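Local coordinates for protein leucine aminopeptidase 2 (Saccharomyces cerevisiae, PDB 2XQ0) that cleaves amino acids from the N-terminus of di- and tripeptides as a zinc-dependent M1-family aminopeptidase and, more weakly, hydrolyses epoxides such as leukotriene A4, at residues Y141-L146 and L265-S270; D493-F498 and L544-D549. All blocks are in the same frame, centred on the assembly; numbering follows the deposited sequence.

Contact 1. Residues Y141-L146 and L265-S270; sequences YVFSQL and LVNVDS
Tyr141 and Val268 meet face to methyl: CG1 of Val268 stands 3.4 Å from the centroid of the tyrosine ring and almost along its normal, a CH-pi contact placed over the middle of the ring. A chi1 of -168° sets the Tyr141 ring trans to N and carries it past this methyl until the hydroxyl arrives beside Asn267. There OH donates a short hydrogen bond to OD1 of Asn267, 2.6 Å long, the donor tilted 21° from the carbonyl plane and the ring and amide planes 74° apart. The same hydroxyl accepts a bond from a water, O to OH 3.1 Å, which also donates to Val266 O, so the phenol is tied to both a side chain and the backbone of 265-270. CD1 and CD2 of Leu265 each lie 3.8 Å from Tyr141 OH. The other methyl of Val268, CG2, turns to Phe143 and approaches its CE2 at 3.7 Å, obliquely to the ring. A phenylalanine in place of Tyr141 would probably leave Asn267 OD1 and the bridging water without their shared partner. Further out, Ser270 OG lies near the edge of the Phe143 ring but is hydrogen-bonded to Gln128 on strand 127-130, a neighbour of strand 141-144, while Tyr271 meets Phe143 ring to ring. The packing joins the small antiparallel sheet containing 141-144 to the end of strand 264-266 in the catalytic domain of this M1 aminopeptidase; segment 141-146 itself runs on into the substrate-binding residues Gln145 and Leu146, and Phe143 lies close to Pro272, another of them.

Contact 2. Residues D493-F498 and L544-D549; sequences DFRSEF and LDIYQD
Arg495 and Ile546 are the nearest CA pair, 7.2 Å apart, where the last turn of helix 491-497 lies against the end of helix 537-546. Ile546 buries the most surface in the contact. Its CG1 lies beside the backbone N and anti to the carbonyl carbon (chi1 -70°), and the extended branch carries CD1 across to CB of Phe498 at 3.8 Å. The same methyl lies 4.0 Å from the carbonyl O of Phe494, an oxygen already engaged by Phe498 N through a 2.7 Å backbone hydrogen bond. CG2, the shorter branch, faces the backbone carbonyl of Phe498, just where the chain leaves the helix. On the Phe498 ring, CD1 comes within 3.8 Å of Tyr547 OH, an oblique approach. That hydroxyl is hydrogen-bonded to Asp502 and to Trp481 of helix 469-484, and the Trp481 ring stacks on Phe498, so a third helix closes this side of the contact. At the more open margin, Arg495 bends at its second torsion and brings NE to Asp545 OD2 at 3.5 Å, a weak but fairly straight bond with an N-H...O angle of 163°. The carboxylate oxygen sits at the edge of the guanidinium, near its plane, yet the two flat groups are turned 83° apart, and NH2 is farther off than NE. The geometry thus lacks the paired bonds of a bidentate carboxylate-guanidinium bridge. Apolar contact centred on Ile546 therefore probably contributes more to holding the helix ends together, with the long ion pair adding a modest electrostatic attraction at the surface.

Overall arrangement
The two contacts follow one another along the chain and lie in different parts of the enzyme, their centres about 40 Å apart and their nearest atoms about 20 Å apart. The centre of contact 1 is about 14 Å from the centre of the chain and close to the catalytic machinery: the Leu265 side chain is about 10 Å from that of Glu302, the proton acceptor, and the Phe143 side chain about 11 Å from bound bestatin. Contact 2, its centre about 37 Å from that of the chain, belongs to the helical C-terminal part and lies away from the annotated sites. Contact 1 thus joins sheets beside the active-site region, whereas contact 2 packs helix ends towards the periphery.

Contact 1. Residues Y141-L146 and L265-S270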
loop_
_atom_site.group_PDB
_atom_site.type_symbol
_atom_site.label_atom_id
_atom_site.label_comp_id
_atom_site.label_asym_id
_atom_site.label_seq_id
_atom_site.Cartn_x
_atom_site.Cartn_y
_atom_site.Cartn_z
ATOM N N TYR A 141 18.055 12.105 6.085
ATOM C CA TYR A 141 17.274 10.878 6.117
ATOM C C TYR A 141 17.010 10.460 4.694
ATOM O O TYR A 141 16.894 11.304 3.803
ATOM C CB TYR A 141 15.943 11.157 6.823
ATOM C CG TYR A 141 15.100 9.950 7.224
ATOM C CD1 TYR A 141 14.271 9.315 6.304
ATOM C CD2 TYR A 141 15.083 9.500 8.539
ATOM C CE1 TYR A 141 13.468 8.253 6.672
ATOM C CE2 TYR A 141 14.290 8.440 8.919
ATOM C CZ TYR A 141 13.486 7.814 7.979
ATOM O OH TYR A 141 12.699 6.751 8.355
ATOM N N VAL A 142 16.921 9.158 4.470
ATOM C CA VAL A 142 16.549 8.659 3.162
ATOM C C VAL A 142 15.749 7.380 3.359
ATOM O O VAL A 142 15.982 6.638 4.314
ATOM C CB VAL A 142 17.790 8.374 2.318
ATOM C CG1 VAL A 142 18.678 7.355 3.045
ATOM C CG2 VAL A 142 17.426 7.895 0.897
ATOM N N PHE A 143 14.787 7.135 2.478
ATOM C CA PHE A 143 14.052 5.862 2.516
ATOM C C PHE A 143 13.647 5.488 1.112
ATOM O O PHE A 143 13.526 6.357 0.250
ATOM C CB PHE A 143 12.827 5.947 3.432
ATOM C CG PHE A 143 11.751 6.876 2.934
ATOM C CD1 PHE A 143 10.753 6.417 2.086
ATOM C CD2 PHE A 143 11.744 8.206 3.308
ATOM C CE1 PHE A 143 9.770 7.292 1.629
ATOM C CE2 PHE A 143 10.763 9.067 2.874
ATOM C CZ PHE A 143 9.783 8.617 2.033
ATOM N N SER A 144 13.428 4.199 0.892
ATOM C CA SER A 144 13.001 3.685 -0.408
ATOM C C SER A 144 11.526 3.317 -0.443
ATOM O O SER A 144 10.859 3.176 0.590
ATOM C CB SER A 144 13.816 2.436 -0.742
ATOM O OG SER A 144 13.452 1.404 0.157
ATOM N N GLN A 145 11.014 3.168 -1.656
ATOM C CA GLN A 145 9.690 2.620 -1.897
ATOM C C GLN A 145 9.785 2.037 -3.306
ATOM O O GLN A 145 9.905 2.785 -4.278
ATOM C CB GLN A 145 8.623 3.716 -1.839
ATOM C CG GLN A 145 7.301 3.323 -2.494
ATOM C CD GLN A 145 6.670 2.120 -1.826
ATOM O OE1 GLN A 145 6.476 2.110 -0.610
ATOM N NE2 GLN A 145 6.362 1.092 -2.612
ATOM N N LEU A 146 9.785 0.712 -3.410
ATOM C CA LEU A 146 10.115 0.053 -4.677
ATOM C C LEU A 146 8.908 -0.454 -5.466
ATOM O O LEU A 146 8.979 -0.664 -6.692
ATOM C CB LEU A 146 11.121 -1.087 -4.453
ATOM C CG LEU A 146 12.391 -0.705 -3.697
ATOM C CD1 LEU A 146 13.429 -1.830 -3.777
ATOM C CD2 LEU A 146 12.958 0.603 -4.221
ATOM N N LEU A 265 8.852 0.422 11.010
ATOM C CA LEU A 265 9.538 1.705 10.876
ATOM C C LEU A 265 8.490 2.788 10.722
ATOM O O LEU A 265 7.733 2.763 9.759
ATOM C CB LEU A 265 10.441 1.723 9.625
ATOM C CG LEU A 265 11.008 3.096 9.244
ATOM C CD1 LEU A 265 11.951 3.583 10.303
ATOM C CD2 LEU A 265 11.726 3.066 7.870
ATOM N N VAL A 266 8.425 3.730 11.666
ATOM C CA VAL A 266 7.487 4.837 11.540
ATOM C C VAL A 266 8.241 5.954 10.857
ATOM O O VAL A 266 9.143 6.563 11.438
ATOM C CB VAL A 266 6.894 5.304 12.890
ATOM C CG1 VAL A 266 6.067 6.556 12.683
ATOM C CG2 VAL A 266 6.021 4.191 13.506
ATOM N N ASN A 267 7.896 6.189 9.595
ATOM C CA ASN A 267 8.707 7.033 8.733
ATOM C C ASN A 267 8.558 8.525 8.994
ATOM O O ASN A 267 7.743 8.946 9.824
ATOM C CB ASN A 267 8.381 6.731 7.273
ATOM C CG ASN A 267 9.489 5.981 6.576
ATOM O OD1 ASN A 267 10.667 6.269 6.769
ATOM N ND2 ASN A 267 9.117 5.019 5.747
ATOM N N VAL A 268 9.346 9.310 8.262
ATOM C CA VAL A 268 9.262 10.769 8.287
ATOM C C VAL A 268 7.911 11.233 7.748
ATOM O O VAL A 268 7.216 10.490 7.056
ATOM C CB VAL A 268 10.420 11.425 7.472
ATOM C CG1 VAL A 268 11.763 11.136 8.130
ATOM C CG2 VAL A 268 10.419 10.925 6.035
ATOM N N ASP A 269 7.546 12.473 8.040
ATOM C CA ASP A 269 6.217 12.960 7.679
ATOM C C ASP A 269 5.932 13.007 6.167
ATOM O O ASP A 269 4.774 12.946 5.761
ATOM C CB ASP A 269 5.923 14.299 8.379
ATOM C CG ASP A 269 6.232 14.252 9.876
ATOM O OD1 ASP A 269 5.336 13.898 10.674
ATOM O OD2 ASP A 269 7.384 14.558 10.258
ATOM N N SER A 270 6.977 13.063 5.339
ATOM C CA SER A 270 6.796 13.057 3.878
ATOM C C SER A 270 6.399 11.701 3.287
ATOM O O SER A 270 6.108 11.587 2.089
ATOM C CB SER A 270 8.064 13.550 3.174
ATOM O OG SER A 270 9.166 12.697 3.437
HETATM O O HOH W 1 11.563 7.896 11.000
#

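Contact 2. Residues D493-F498 and L544-D549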
loop_
_atom_site.group_PDB
_atom_site.type_symbol
_atom_site.label_atom_id
_atom_site.label_comp_id
_atom_site.label_asym_id
_atom_site.label_seq_id
_atom_site.Cartn_x
_atom_site.Cartn_y
_atom_site.Cartn_z
ATOM N N ASP A 493 -31.098 26.937 18.673
ATOM C CA ASP A 493 -32.003 25.892 18.184
ATOM C C ASP A 493 -31.222 24.588 18.055
ATOM O O ASP A 493 -31.646 23.529 18.524
ATOM C CB ASP A 493 -32.609 26.279 16.821
ATOM C CG ASP A 493 -33.689 27.369 16.929
ATOM O OD1 ASP A 493 -34.287 27.513 18.018
ATOM O OD2 ASP A 493 -33.948 28.076 15.923
ATOM N N PHE A 494 -30.056 24.682 17.435
ATOM C CA PHE A 494 -29.243 23.507 17.184
ATOM C C PHE A 494 -28.803 22.800 18.466
ATOM O O PHE A 494 -28.806 21.572 18.534
ATOM C CB PHE A 494 -28.050 23.868 16.300
ATOM C CG PHE A 494 -28.410 24.026 14.851
ATOM C CD1 PHE A 494 -28.649 25.275 14.313
ATOM C CD2 PHE A 494 -28.530 22.918 14.031
ATOM C CE1 PHE A 494 -28.985 25.417 12.983
ATOM C CE2 PHE A 494 -28.868 23.058 12.699
ATOM C CZ PHE A 494 -29.094 24.304 12.177
ATOM N N ARG A 495 -28.432 23.573 19.480
ATOM C CA ARG A 495 -27.981 22.992 20.744
ATOM C C ARG A 495 -29.114 22.252 21.449
ATOM O O ARG A 495 -28.872 21.334 22.230
ATOM C CB ARG A 495 -27.401 24.066 21.668
ATOM C CG ARG A 495 -26.148 24.722 21.137
ATOM C CD ARG A 495 -25.167 24.990 22.259
ATOM N NE ARG A 495 -24.191 26.013 21.902
ATOM C CZ ARG A 495 -24.347 27.310 22.151
ATOM N NH1 ARG A 495 -25.445 27.742 22.760
ATOM N NH2 ARG A 495 -23.409 28.175 21.792
ATOM N N SER A 496 -30.348 22.661 21.173
ATOM C CA SER A 496 -31.514 21.967 21.718
ATOM C C SER A 496 -31.748 20.623 21.038
ATOM O O SER A 496 -32.222 19.687 21.670
ATOM C CB SER A 496 -32.765 22.837 21.622
ATOM O OG SER A 496 -32.645 23.967 22.467
ATOM N N GLU A 497 -31.408 20.524 19.755
ATOM C CA GLU A 497 -31.546 19.263 19.020
ATOM C C GLU A 497 -30.318 18.363 19.168
ATOM O O GLU A 497 -30.428 17.132 19.267
ATOM C CB GLU A 497 -31.793 19.540 17.531
ATOM C CG GLU A 497 -33.234 19.365 17.087
ATOM C CD GLU A 497 -33.689 17.914 17.119
ATOM O OE1 GLU A 497 -34.025 17.414 18.210
ATOM O OE2 GLU A 497 -33.710 17.268 16.051
ATOM N N PHE A 498 -29.141 18.976 19.178
ATOM C CA PHE A 498 -27.900 18.220 19.099
ATOM C C PHE A 498 -27.016 18.449 20.316
ATOM O O PHE A 498 -27.001 19.535 20.876
ATOM C CB PHE A 498 -27.121 18.645 17.848
ATOM C CG PHE A 498 -27.859 18.389 16.553
ATOM C CD1 PHE A 498 -27.928 17.107 16.016
ATOM C CD2 PHE A 498 -28.460 19.430 15.859
ATOM C CE1 PHE A 498 -28.598 16.870 14.815
ATOM C CE2 PHE A 498 -29.129 19.199 14.649
ATOM C CZ PHE A 498 -29.197 17.919 14.129
ATOM N N LEU A 544 -19.532 21.999 14.222
ATOM C CA LEU A 544 -18.150 22.030 14.694
ATOM C C LEU A 544 -18.071 22.377 16.175
ATOM O O LEU A 544 -17.241 21.830 16.905
ATOM C CB LEU A 544 -17.338 23.034 13.876
ATOM C CG LEU A 544 -16.934 22.645 12.452
ATOM C CD1 LEU A 544 -18.110 22.150 11.634
ATOM C CD2 LEU A 544 -16.279 23.832 11.766
ATOM N N ASP A 545 -18.938 23.291 16.609
ATOM C CA ASP A 545 -18.989 23.698 18.010
ATOM C C ASP A 545 -19.426 22.562 18.940
ATOM O O ASP A 545 -18.693 22.175 19.851
ATOM C CB ASP A 545 -19.926 24.896 18.176
ATOM C CG ASP A 545 -20.182 25.232 19.627
ATOM O OD1 ASP A 545 -19.249 25.072 20.443
ATOM O OD2 ASP A 545 -21.317 25.655 19.949
ATOM N N ILE A 546 -20.623 22.036 18.699
ATOM C CA ILE A 546 -21.204 20.993 19.536
ATOM C C ILE A 546 -20.301 19.768 19.621
ATOM O O ILE A 546 -20.226 19.105 20.661
ATOM C CB ILE A 546 -22.585 20.565 18.995
ATOM C CG1 ILE A 546 -23.612 21.690 19.197
ATOM C CG2 ILE A 546 -23.052 19.277 19.666
ATOM C CD1 ILE A 546 -24.790 21.615 18.241
ATOM N N TYR A 547 -19.615 19.475 18.519
ATOM C CA TYR A 547 -18.794 18.273 18.412
ATOM C C TYR A 547 -17.304 18.581 18.528
ATOM O O TYR A 547 -16.475 17.790 18.094
ATOM C CB TYR A 547 -19.066 17.568 17.075
ATOM C CG TYR A 547 -20.492 17.075 16.912
ATOM C CD1 TYR A 547 -21.156 17.167 15.690
ATOM C CD2 TYR A 547 -21.175 16.521 17.987
ATOM C CE1 TYR A 547 -22.472 16.700 15.549
ATOM C CE2 TYR A 547 -22.473 16.062 17.857
ATOM C CZ TYR A 547 -23.124 16.151 16.642
ATOM O OH TYR A 547 -24.427 15.681 16.544
ATOM N N GLN A 548 -16.959 19.730 19.109
ATOM C CA GLN A 548 -15.564 20.195 19.074
ATOM C C GLN A 548 -14.618 19.187 19.697
ATOM O O GLN A 548 -13.530 18.942 19.179
ATOM C CB GLN A 548 -15.406 21.560 19.767
ATOM C CG GLN A 548 -15.829 21.563 21.227
ATOM C CD GLN A 548 -15.842 22.952 21.832
ATOM O OE1 GLN A 548 -16.885 23.437 22.278
ATOM N NE2 GLN A 548 -14.682 23.603 21.844
ATOM N N ASP A 549 -15.036 18.596 20.811
ATOM C CA ASP A 549 -14.154 17.704 21.557
ATOM C C ASP A 549 -13.648 16.577 20.672
ATOM O O ASP A 549 -12.442 16.411 20.472
ATOM C CB ASP A 549 -14.863 17.145 22.793
ATOM C CG ASP A 549 -15.038 18.191 23.894
ATOM O OD1 ASP A 549 -15.941 18.017 24.744
ATOM O OD2 ASP A 549 -14.273 19.186 23.908
#